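Long-range contacts in DNA mismatch repair protein MutS (Thermus aquaticus, PDB 1EWQ), which takes part in DNA mismatch repair, binding mismatched DNA as an ATP-dependent damage sensor with a weak ATPase activity: residues 120-124 and 337-343; 624-628 and 642-646; 639-643 and 664-668. All blocks are in the same frame, centred on the assembly; numbering follows the deposited sequence.

In the fold
Contact 1 stands apart, its centre 43 Å from that of contact 2 and 50 Å from that of contact 3. It joins a loop of the first MutS domain to helix 332-340 in the third, its nearest atom about 19 Å from the bound DNA. Contacts 2 and 3 lie in the ATPase domain, about 46 and 48 Å from the DNA by nearest atoms, with centres 8 Å apart. They share E642 and M643 of helix 638-652, and E642 faces both R625 and R666, whose NH1 atoms are 3.9 Å apart. The predicted ATP site is close: R666 and N585 side chains are about 6 Å apart, and G627 lies about 7 Å from the S590 side chain.

Contact 1 (120-124 and 337-343)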
loop_
_atom_site.group_PDB
_atom_site.type_symbol
_atom_site.label_atom_id
_atom_site.label_comp_id
_atom_site.label_asym_id
_atom_site.label_seq_id
_atom_site.Cartn_x
_atom_site.Cartn_y
_atom_site.Cartn_z
ATOM N N THR C 120 -4.536 5.379 21.508
ATOM C CA THR C 120 -4.466 5.113 22.944
ATOM C C THR C 120 -3.540 3.943 23.266
ATOM O O THR C 120 -3.627 3.349 24.337
ATOM C CB THR C 120 -5.868 4.782 23.510
ATOM O OG1 THR C 120 -6.340 3.566 22.921
ATOM C CG2 THR C 120 -6.856 5.910 23.203
ATOM N N LEU C 121 -2.646 3.622 22.344
ATOM C CA LEU C 121 -1.730 2.504 22.530
ATOM C C LEU C 121 -0.711 2.714 23.649
ATOM O O LEU C 121 -0.133 3.795 23.802
ATOM C CB LEU C 121 -0.999 2.216 21.214
ATOM C CG LEU C 121 -1.917 1.903 20.025
ATOM C CD1 LEU C 121 -1.072 1.773 18.754
ATOM C CD2 LEU C 121 -2.734 0.623 20.309
ATOM N N LEU C 122 -0.499 1.660 24.426
ATOM C CA LEU C 122 0.459 1.680 25.521
ATOM C C LEU C 122 1.564 0.649 25.318
ATOM O O LEU C 122 2.558 0.658 26.034
ATOM C CB LEU C 122 -0.255 1.417 26.848
ATOM C CG LEU C 122 -0.951 2.673 27.366
ATOM C CD1 LEU C 122 -2.126 2.306 28.248
ATOM C CD2 LEU C 122 0.062 3.526 28.095
ATOM N N GLN C 123 1.388 -0.243 24.345
ATOM C CA GLN C 123 2.386 -1.267 24.074
ATOM C C GLN C 123 3.545 -0.710 23.234
ATOM O O GLN C 123 3.339 -0.167 22.148
ATOM C CB GLN C 123 1.752 -2.460 23.350
ATOM C CG GLN C 123 0.649 -3.203 24.128
ATOM C CD GLN C 123 -0.698 -2.482 24.126
ATOM O OE1 GLN C 123 -0.918 -1.539 23.364
ATOM N NE2 GLN C 123 -1.612 -2.944 24.973
ATOM N N GLU C 124 4.759 -0.855 23.752
ATOM C CA GLU C 124 5.971 -0.381 23.091
ATOM C C GLU C 124 6.090 -0.809 21.624
ATOM O O GLU C 124 6.401 0.011 20.765
ATOM C CB GLU C 124 7.200 -0.853 23.896
ATOM C CG GLU C 124 8.570 -0.665 23.239
ATOM C CD GLU C 124 9.742 -1.100 24.153
ATOM O OE1 GLU C 124 9.602 -2.094 24.913
ATOM O OE2 GLU C 124 10.814 -0.457 24.100
ATOM N N THR C 337 5.481 5.723 32.730
ATOM C CA THR C 337 4.036 5.613 32.529
ATOM C C THR C 337 3.553 4.173 32.680
ATOM O O THR C 337 2.524 3.919 33.317
ATOM C CB THR C 337 3.615 6.129 31.124
ATOM O OG1 THR C 337 4.042 7.489 30.958
ATOM C CG2 THR C 337 2.099 6.060 30.956
ATOM N N ARG C 338 4.279 3.228 32.088
ATOM C CA ARG C 338 3.891 1.828 32.198
ATOM C C ARG C 338 4.012 1.401 33.660
ATOM O O ARG C 338 3.182 0.643 34.165
ATOM C CB ARG C 338 4.765 0.945 31.298
ATOM C CG ARG C 338 4.476 1.130 29.809
ATOM C CD ARG C 338 5.332 0.244 28.919
ATOM N NE ARG C 338 5.000 -1.173 29.015
ATOM C CZ ARG C 338 3.855 -1.728 28.605
ATOM N NH1 ARG C 338 2.891 -0.992 28.060
ATOM N NH2 ARG C 338 3.679 -3.043 28.728
ATOM N N LEU C 339 5.045 1.893 34.339
ATOM C CA LEU C 339 5.238 1.584 35.747
ATOM C C LEU C 339 4.046 2.098 36.549
ATOM O O LEU C 339 3.444 1.354 37.323
ATOM C CB LEU C 339 6.529 2.225 36.277
ATOM C CG LEU C 339 7.848 1.470 36.047
ATOM C CD1 LEU C 339 9.034 2.360 36.363
ATOM C CD2 LEU C 339 7.862 0.210 36.916
ATOM N N GLU C 340 3.710 3.374 36.354
ATOM C CA GLU C 340 2.606 3.999 37.081
ATOM C C GLU C 340 1.268 3.318 36.810
ATOM O O GLU C 340 0.411 3.271 37.689
ATOM C CB GLU C 340 2.487 5.494 36.722
ATOM C CG GLU C 340 3.716 6.331 37.056
ATOM C CD GLU C 340 3.708 7.696 36.381
ATOM O OE1 GLU C 340 3.046 7.843 35.333
ATOM O OE2 GLU C 340 4.382 8.618 36.885
ATOM N N LEU C 341 1.093 2.799 35.597
ATOM C CA LEU C 341 -0.147 2.136 35.211
ATOM C C LEU C 341 -0.190 0.645 35.547
ATOM O O LEU C 341 -1.149 -0.035 35.204
ATOM C CB LEU C 341 -0.397 2.318 33.705
ATOM C CG LEU C 341 -0.795 3.729 33.261
ATOM C CD1 LEU C 341 -0.853 3.827 31.742
ATOM C CD2 LEU C 341 -2.138 4.072 33.877
ATOM N N GLY C 342 0.851 0.139 36.201
ATOM C CA GLY C 342 0.884 -1.270 36.559
ATOM C C GLY C 342 1.023 -2.240 35.396
ATOM O O GLY C 342 0.568 -3.386 35.486
ATOM N N ARG C 343 1.654 -1.791 34.309
ATOM C CA ARG C 343 1.871 -2.620 33.132
ATOM C C ARG C 343 3.333 -2.985 32.882
ATOM O O ARG C 343 3.617 -3.798 32.002
ATOM C CB ARG C 343 1.369 -1.918 31.882
ATOM C CG ARG C 343 -0.093 -1.635 31.842
ATOM C CD ARG C 343 -0.436 -1.143 30.461
ATOM N NE ARG C 343 -1.851 -0.838 30.312
ATOM C CZ ARG C 343 -2.533 -1.103 29.206
ATOM N NH1 ARG C 343 -1.911 -1.678 28.185
ATOM N NH2 ARG C 343 -3.823 -0.793 29.118
#
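L122 and R343 meet with their side chains crossing at about a right angle. CD1 of L122 sits over the centre of the R343 guanidinium, 3.6 Å from its CZ, and the other branch, CD2, turns to L341, whose CD1 is 3.8 Å away. The R343 chain runs straight from CG to NE (chi3 180°), which carries its guanidinium across to the leucine. At the edge of this group, in its plane, NE2 of Q123 is 3.5 Å from NH1 of R343; two donors meet there, with the amide and guanidinium planes 67° apart, so the pair is packing and not a bond. At its other end the Q123 amide turns back, OE1 taking a weak hydrogen bond from L122 N at 3.4 Å. R338 bends at chi3 and brings NH1 to 2.6 Å from L122 O, while its NE is paired with D348. CB of R343 lies over one face of the R338 guanidinium, toward the rim, consistent with the Schellman motif at G342, in which R343 N bonds back to R338 O at 2.9 Å. The contact joins the loop after strand 110-116, in the first MutS domain, to the end of helix 332-340 in the third. Its chemistry is amphipathic: a leucine methyl lies against the face of R343, while NH2 of that arginine is satisfied by Q232 O.

Contact 2 (624-628 and 642-646); sequences TRIGA and EMEEV
R625 reaches E645 and E642 by a doubly bent chain: CG stands anti to the backbone N (chi1 -162°), and turns at chi2 and chi3 then fold the guanidinium back along the helix. E645 meets it at the edge: the bond from R625 NE to E645 OE1 is 3.0 Å long and nearly straight at 165°, lying in the guanidinium plane but arriving from above the carboxylate plane. E642 comes instead over one face, its carboxylate stacked on the guanidinium with planes 29° apart. R625 NH1 and E642 OE2, 3.3 Å apart, thus attract by charge alone. A water bound to R625 NH1 at 2.8 Å adds a weak link to E642 OE1. R625 NH1 also bonds weakly to G627 O, and nearer the backbone its CG packs on V646 CG2 at 4.0 Å. A leucine here would probably leave E645 without its cationic mate and deprive E642 of the stacked charge, though E642 would still pair with R666. In the P-loop ATPase domain the network ties edge strand 621-625 to helix 638-652 by a directional, hydrogen-bonded salt bridge and a stacked charge pair; both carboxylates are likely to balance the buried arginine.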
loop_
_atom_site.group_PDB
_atom_site.type_symbol
_atom_site.label_atom_id
_atom_site.label_comp_id
_atom_site.label_asym_id
_atom_site.label_seq_id
_atom_site.Cartn_x
_atom_site.Cartn_y
_atom_site.Cartn_z
ATOM N N THR C 624 3.016 30.237 3.004
ATOM C CA THR C 624 3.363 29.897 1.638
ATOM C C THR C 624 2.163 29.709 0.713
ATOM O O THR C 624 1.052 29.386 1.148
ATOM C CB THR C 624 4.191 28.587 1.592
ATOM O OG1 THR C 624 3.385 27.492 2.047
ATOM C CG2 THR C 624 5.426 28.699 2.478
ATOM N N ARG C 625 2.431 29.914 -0.571
ATOM C CA ARG C 625 1.474 29.738 -1.655
ATOM C C ARG C 625 2.413 29.258 -2.774
ATOM O O ARG C 625 2.747 30.007 -3.691
ATOM C CB ARG C 625 0.810 31.075 -2.020
ATOM C CG ARG C 625 -0.502 30.968 -2.823
ATOM C CD ARG C 625 -0.361 30.166 -4.115
ATOM N NE ARG C 625 -0.358 28.721 -3.875
ATOM C CZ ARG C 625 0.153 27.821 -4.716
ATOM N NH1 ARG C 625 0.714 28.204 -5.857
ATOM N NH2 ARG C 625 0.094 26.529 -4.420
ATOM N N ILE C 626 2.857 28.004 -2.658
ATOM C CA ILE C 626 3.810 27.399 -3.598
ATOM C C ILE C 626 3.344 26.085 -4.210
ATOM O O ILE C 626 2.761 25.246 -3.527
ATOM C CB ILE C 626 5.168 27.114 -2.894
ATOM C CG1 ILE C 626 5.742 28.397 -2.296
ATOM C CG2 ILE C 626 6.163 26.529 -3.887
ATOM C CD1 ILE C 626 6.891 28.149 -1.313
ATOM N N GLY C 627 3.641 25.906 -5.496
ATOM C CA GLY C 627 3.272 24.688 -6.205
ATOM C C GLY C 627 1.781 24.406 -6.270
ATOM O O GLY C 627 0.973 25.319 -6.412
ATOM N N ALA C 628 1.424 23.127 -6.194
ATOM C CA ALA C 628 0.025 22.695 -6.208
ATOM C C ALA C 628 -0.786 23.260 -7.373
ATOM O O ALA C 628 -0.211 23.410 -8.475
ATOM C CB ALA C 628 -0.638 23.061 -4.873
ATOM N N GLU C 642 -5.846 28.835 -5.732
ATOM C CA GLU C 642 -4.716 29.651 -5.330
ATOM C C GLU C 642 -5.208 30.987 -4.768
ATOM O O GLU C 642 -4.599 31.538 -3.850
ATOM C CB GLU C 642 -3.750 29.836 -6.514
ATOM C CG GLU C 642 -3.416 28.498 -7.193
ATOM C CD GLU C 642 -2.196 28.531 -8.106
ATOM O OE1 GLU C 642 -1.944 29.563 -8.754
ATOM O OE2 GLU C 642 -1.495 27.499 -8.193
HETATM N N MSE C 643 -6.320 31.498 -5.292
HETATM C CA MSE C 643 -6.855 32.754 -4.778
HETATM C C MSE C 643 -7.351 32.556 -3.346
HETATM O O MSE C 643 -7.227 33.453 -2.515
HETATM C CB MSE C 643 -7.996 33.285 -5.658
HETATM C CG MSE C 643 -7.551 33.824 -7.004
HETATM SE SE MSE C 643 -6.291 35.277 -6.845
HETATM C CE MSE C 643 -4.642 34.299 -7.098
ATOM N N GLU C 644 -7.913 31.384 -3.058
ATOM C CA GLU C 644 -8.388 31.092 -1.708
ATOM C C GLU C 644 -7.197 31.111 -0.758
ATOM O O GLU C 644 -7.259 31.704 0.316
ATOM C CB GLU C 644 -9.066 29.715 -1.644
ATOM C CG GLU C 644 -10.478 29.687 -2.191
ATOM C CD GLU C 644 -11.136 28.318 -2.065
ATOM O OE1 GLU C 644 -12.358 28.229 -2.279
ATOM O OE2 GLU C 644 -10.439 27.330 -1.762
ATOM N N GLU C 645 -6.109 30.459 -1.158
ATOM C CA GLU C 645 -4.917 30.423 -0.320
ATOM C C GLU C 645 -4.378 31.837 -0.080
ATOM O O GLU C 645 -3.994 32.179 1.038
ATOM C CB GLU C 645 -3.843 29.550 -0.965
ATOM C CG GLU C 645 -4.178 28.066 -0.986
ATOM C CD GLU C 645 -3.172 27.249 -1.795
ATOM O OE1 GLU C 645 -1.943 27.463 -1.629
ATOM O OE2 GLU C 645 -3.616 26.381 -2.582
ATOM N N VAL C 646 -4.351 32.651 -1.132
ATOM C CA VAL C 646 -3.877 34.026 -1.018
ATOM C C VAL C 646 -4.715 34.787 0.009
ATOM O O VAL C 646 -4.177 35.530 0.826
ATOM C CB VAL C 646 -3.940 34.763 -2.381
ATOM C CG1 VAL C 646 -3.672 36.250 -2.197
ATOM C CG2 VAL C 646 -2.904 34.174 -3.327
HETATM O O HOH W 1 0.102 30.545 -7.164
#

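Contact 3 (639-643 and 664-668); sequences FMVEM and VGRGT. With SO4 (sulfate ion), chain I.
E642 and R666 supply the charged part of this contact, their side chains crossing at about a right angle. R666 NH1 donates to the syn lone pair of E642 OE2 at 2.7 Å, with a bent N-H...O angle of 140°. R666 NH2 forms a salt bridge with E663 as well. Two waters add polar links: one accepts from G665 N at 2.8 Å and donates to both E642 OE1 and R666 O; another accepts from F639 N and donates to G667 O at 3.2 Å. In the aromatic part, chi1 of 173° turns the F639 ring to T668 on one face and R666 O at its edge. T668 CB makes a CH-pi contact, 4.0 Å from the centroid and 15° off the normal, and CG of M643, from the same helix, lies against the opposite face near the rim. In the ring plane, R666 O comes to 2.9 Å from F639 CD1. G667 fits against F639 because a CB there would run into that of F639. A second apolar contact is M643 CE on V664 CG1, 3.9 Å apart. T668 OG1 makes a weak hydrogen bond to O1 of a sulfate, probably from the crystallisation liquor, which is also held by S669 and by Y737 and H696 of the second subunit. Helix 638-652 is thereby packed on the G-R-G-T part of the MutS family signature, in the loop joining strand 657-662 to helix 670-687. R625 of strand 621-625 touches V664 and R666, and G738 of the second subunit packs on F639 and T668.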
loop_
_atom_site.group_PDB
_atom_site.type_symbol
_atom_site.label_atom_id
_atom_site.label_comp_id
_atom_site.label_asym_id
_atom_site.label_seq_id
_atom_site.Cartn_x
_atom_site.Cartn_y
_atom_site.Cartn_z
ATOM N N PHE C 639 -6.931 28.395 -10.580
ATOM C CA PHE C 639 -6.839 29.817 -10.281
ATOM C C PHE C 639 -7.603 30.137 -9.009
ATOM O O PHE C 639 -7.112 30.867 -8.157
ATOM C CB PHE C 639 -7.418 30.641 -11.433
ATOM C CG PHE C 639 -7.526 32.111 -11.133
ATOM C CD1 PHE C 639 -6.400 32.926 -11.155
ATOM C CD2 PHE C 639 -8.758 32.683 -10.831
ATOM C CE1 PHE C 639 -6.496 34.287 -10.883
ATOM C CE2 PHE C 639 -8.864 34.045 -10.556
ATOM C CZ PHE C 639 -7.732 34.847 -10.584
HETATM N N MSE C 640 -8.808 29.590 -8.888
HETATM C CA MSE C 640 -9.633 29.845 -7.715
HETATM C C MSE C 640 -9.041 29.284 -6.426
HETATM O O MSE C 640 -9.151 29.897 -5.368
HETATM C CB MSE C 640 -11.037 29.274 -7.912
HETATM C CG MSE C 640 -11.954 29.515 -6.715
HETATM SE SE MSE C 640 -13.791 28.947 -6.998
HETATM C CE MSE C 640 -14.495 30.629 -7.597
ATOM N N VAL C 641 -8.420 28.115 -6.514
ATOM C CA VAL C 641 -7.830 27.503 -5.339
ATOM C C VAL C 641 -6.677 28.345 -4.821
ATOM O O VAL C 641 -6.545 28.555 -3.617
ATOM C CB VAL C 641 -7.318 26.081 -5.639
ATOM C CG1 VAL C 641 -6.614 25.506 -4.416
ATOM C CG2 VAL C 641 -8.477 25.193 -6.029
ATOM N N GLU C 642 -5.846 28.835 -5.732
ATOM C CA GLU C 642 -4.716 29.651 -5.330
ATOM C C GLU C 642 -5.208 30.987 -4.768
ATOM O O GLU C 642 -4.599 31.538 -3.850
ATOM C CB GLU C 642 -3.750 29.836 -6.514
ATOM C CG GLU C 642 -3.416 28.498 -7.193
ATOM C CD GLU C 642 -2.196 28.531 -8.106
ATOM O OE1 GLU C 642 -1.944 29.563 -8.754
ATOM O OE2 GLU C 642 -1.495 27.499 -8.193
HETATM N N MSE C 643 -6.320 31.498 -5.292
HETATM C CA MSE C 643 -6.855 32.754 -4.778
HETATM C C MSE C 643 -7.351 32.556 -3.346
HETATM O O MSE C 643 -7.227 33.453 -2.515
HETATM C CB MSE C 643 -7.996 33.285 -5.658
HETATM C CG MSE C 643 -7.551 33.824 -7.004
HETATM SE SE MSE C 643 -6.291 35.277 -6.845
HETATM C CE MSE C 643 -4.642 34.299 -7.098
ATOM N N VAL C 664 1.747 33.855 -8.174
ATOM C CA VAL C 664 0.363 34.211 -7.884
ATOM C C VAL C 664 -0.136 35.084 -9.043
ATOM O O VAL C 664 0.522 36.062 -9.422
ATOM C CB VAL C 664 0.270 34.970 -6.528
ATOM C CG1 VAL C 664 -1.052 35.718 -6.405
ATOM C CG2 VAL C 664 0.396 33.972 -5.391
ATOM N N GLY C 665 -1.278 34.710 -9.618
ATOM C CA GLY C 665 -1.841 35.452 -10.741
ATOM C C GLY C 665 -2.111 34.565 -11.949
ATOM O O GLY C 665 -2.883 34.916 -12.841
ATOM N N ARG C 666 -1.447 33.414 -11.977
ATOM C CA ARG C 666 -1.592 32.420 -13.043
ATOM C C ARG C 666 -3.024 31.871 -13.029
ATOM O O ARG C 666 -3.743 32.004 -12.044
ATOM C CB ARG C 666 -0.653 31.238 -12.775
ATOM C CG ARG C 666 -0.913 30.692 -11.365
ATOM C CD ARG C 666 -0.519 29.243 -11.108
ATOM N NE ARG C 666 0.916 29.018 -11.143
ATOM C CZ ARG C 666 1.539 28.087 -10.423
ATOM N NH1 ARG C 666 0.854 27.307 -9.600
ATOM N NH2 ARG C 666 2.847 27.920 -10.548
ATOM N N GLY C 667 -3.420 31.237 -14.124
ATOM C CA GLY C 667 -4.735 30.635 -14.185
ATOM C C GLY C 667 -5.879 31.443 -14.761
ATOM O O GLY C 667 -7.002 30.950 -14.787
ATOM N N THR C 668 -5.621 32.669 -15.209
ATOM C CA THR C 668 -6.684 33.486 -15.786
ATOM C C THR C 668 -6.214 34.223 -17.042
ATOM O O THR C 668 -5.233 33.829 -17.672
ATOM C CB THR C 668 -7.223 34.504 -14.754
ATOM O OG1 THR C 668 -8.363 35.188 -15.298
ATOM C CG2 THR C 668 -6.148 35.505 -14.372
HETATM S S SO4 I . -11.265 34.632 -17.456
HETATM O O1 SO4 I . -10.898 33.588 -16.478
HETATM O O2 SO4 I . -12.729 34.787 -17.472
HETATM O O3 SO4 I . -10.631 35.910 -17.059
HETATM O O4 SO4 I . -10.799 34.259 -18.807
HETATM O O HOH W 2 -7.264 28.093 -13.374
HETATM O O HOH W 3 -2.903 32.467 -9.302
#